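PDB 4FMH: VP1 from Merkel cell polyomavirus, which forms the pentameric units of the Merkel cell polyomavirus capsid and binds sialylated glycans through a site required for infection. Local coordinates for residues B[172-175]-B[176-180]. Sequence-based numbering, arbitrary orientation. Where two conformers were deposited one is given.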
loop_
_atom_site.group_PDB
_atom_site.type_symbol
_atom_site.label_atom_id
_atom_site.label_comp_id
_atom_site.label_asym_id
_atom_site.label_seq_id
_atom_site.Cartn_x
_atom_site.Cartn_y
_atom_site.Cartn_z
ATOM N N ARG B 172 -8.392 19.091 38.152
ATOM C CA ARG B 172 -9.501 19.962 37.759
ATOM C C ARG B 172 -10.064 19.482 36.418
ATOM O O ARG B 172 -9.393 18.748 35.691
ATOM C CB ARG B 172 -9.031 21.425 37.660
ATOM C CG ARG B 172 -7.920 21.657 36.632
ATOM C CD ARG B 172 -7.212 22.995 36.806
ATOM N NE ARG B 172 -6.204 23.182 35.764
ATOM C CZ ARG B 172 -4.902 22.963 35.923
ATOM N NH1 ARG B 172 -4.427 22.561 37.093
ATOM N NH2 ARG B 172 -4.070 23.153 34.908
ATOM N N LYS B 173 -11.276 19.922 36.083
ATOM C CA LYS B 173 -11.926 19.561 34.817
ATOM C C LYS B 173 -11.123 20.006 33.592
ATOM O O LYS B 173 -10.432 21.029 33.628
ATOM C CB LYS B 173 -13.334 20.158 34.753
ATOM C CG LYS B 173 -14.287 19.627 35.808
ATOM C CD LYS B 173 -15.609 20.379 35.789
ATOM C CE LYS B 173 -16.360 20.197 37.106
ATOM N NZ LYS B 173 -17.676 20.892 37.094
ATOM N N MET B 174 -11.216 19.229 32.514
ATOM C CA MET B 174 -10.627 19.619 31.232
ATOM C C MET B 174 -11.260 20.909 30.706
ATOM O O MET B 174 -12.397 21.246 31.062
ATOM C CB MET B 174 -10.810 18.516 30.190
ATOM C CG MET B 174 -10.004 17.249 30.424
ATOM S SD MET B 174 -10.167 16.152 29.005
ATOM C CE MET B 174 -11.726 15.333 29.340
ATOM N N THR B 175 -10.507 21.626 29.872
ATOM C CA THR B 175 -10.985 22.819 29.177
ATOM C C THR B 175 -10.773 22.588 27.664
ATOM O O THR B 175 -10.136 21.604 27.280
ATOM C CB THR B 175 -10.240 24.100 29.639
ATOM O OG1 THR B 175 -8.839 23.952 29.385
ATOM C CG2 THR B 175 -10.483 24.403 31.140
ATOM N N PRO B 176 -11.307 23.477 26.800
ATOM C CA PRO B 176 -11.152 23.222 25.361
ATOM C C PRO B 176 -9.713 22.986 24.880
ATOM O O PRO B 176 -9.512 22.290 23.883
ATOM C CB PRO B 176 -11.731 24.484 24.722
ATOM C CG PRO B 176 -12.796 24.918 25.696
ATOM C CD PRO B 176 -12.183 24.639 27.052
ATOM N N LYS B 177 -8.724 23.525 25.589
ATOM C CA LYS B 177 -7.321 23.350 25.188
ATOM C C LYS B 177 -6.864 21.889 25.160
ATOM O O LYS B 177 -5.878 21.559 24.500
ATOM C CB LYS B 177 -6.378 24.202 26.047
ATOM C CG LYS B 177 -6.196 23.725 27.480
ATOM C CD LYS B 177 -5.032 24.447 28.171
ATOM C CE LYS B 177 -5.327 25.918 28.401
ATOM N NZ LYS B 177 -4.104 26.667 28.804
ATOM N N ASN B 178 -7.589 21.020 25.866
ATOM C CA ASN B 178 -7.276 19.589 25.897
ATOM C C ASN B 178 -7.760 18.827 24.670
ATOM O O ASN B 178 -7.571 17.607 24.560
ATOM C CB ASN B 178 -7.810 18.950 27.177
ATOM C CG ASN B 178 -7.176 19.533 28.401
ATOM O OD1 ASN B 178 -7.860 20.097 29.252
ATOM N ND2 ASN B 178 -5.852 19.426 28.491
ATOM N N GLN B 179 -8.385 19.554 23.749
ATOM C CA GLN B 179 -8.622 19.027 22.414
ATOM C C GLN B 179 -7.377 19.240 21.536
ATOM O O GLN B 179 -7.243 18.630 20.474
ATOM C CB GLN B 179 -9.886 19.651 21.802
ATOM C CG GLN B 179 -11.166 18.946 22.243
ATOM C CD GLN B 179 -12.443 19.756 22.012
ATOM O OE1 GLN B 179 -13.451 19.532 22.682
ATOM N NE2 GLN B 179 -12.407 20.682 21.063
ATOM N N GLY B 180 -6.478 20.107 21.998
ATOM C CA GLY B 180 -5.159 20.300 21.390
ATOM C C GLY B 180 -4.074 19.840 22.350
ATOM O O GLY B 180 -4.355 19.131 23.321
HETATM O O HOH W 1 -9.112 26.368 27.176
HETATM O O HOH W 2 -7.340 22.232 30.801
#
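T175 and N178 close a local turn at the start of the 3-10 segment 176-179, in the loop between helix 166-170 and strand 186-189 of the jelly-roll capsid protein VP1. The N178 side chain folds back on the turn: OD1 accepts the T175 N-H at 3.1 Å, in the carbonyl plane and fairly straight (161°). In the opposite sense, N178 N donates to T175 O (3.0 Å), the first of three successive i+3 turns; Q179 N to P176 O and G180 N to K177 O follow. With CG anti to its carbonyl carbon (chi1 -62°), N178 directs its amide at the incoming chain, where OD1 lies 3.5 Å from M174 CB, and its ND2 bonds to D182. M174 and N178 both pack on I166 of the short helix. A second subunit also touches the segment: Q179 NE2 bonds to the carbonyls of N44 and Y46 of that chain. The T175 hydroxyl lies alongside the K177 chain, OG1 3.3 Å from CG, and water 2 joins it to the amide, 2.7 Å from T175 OG1 and donating to N178 OD1 at 2.7 Å.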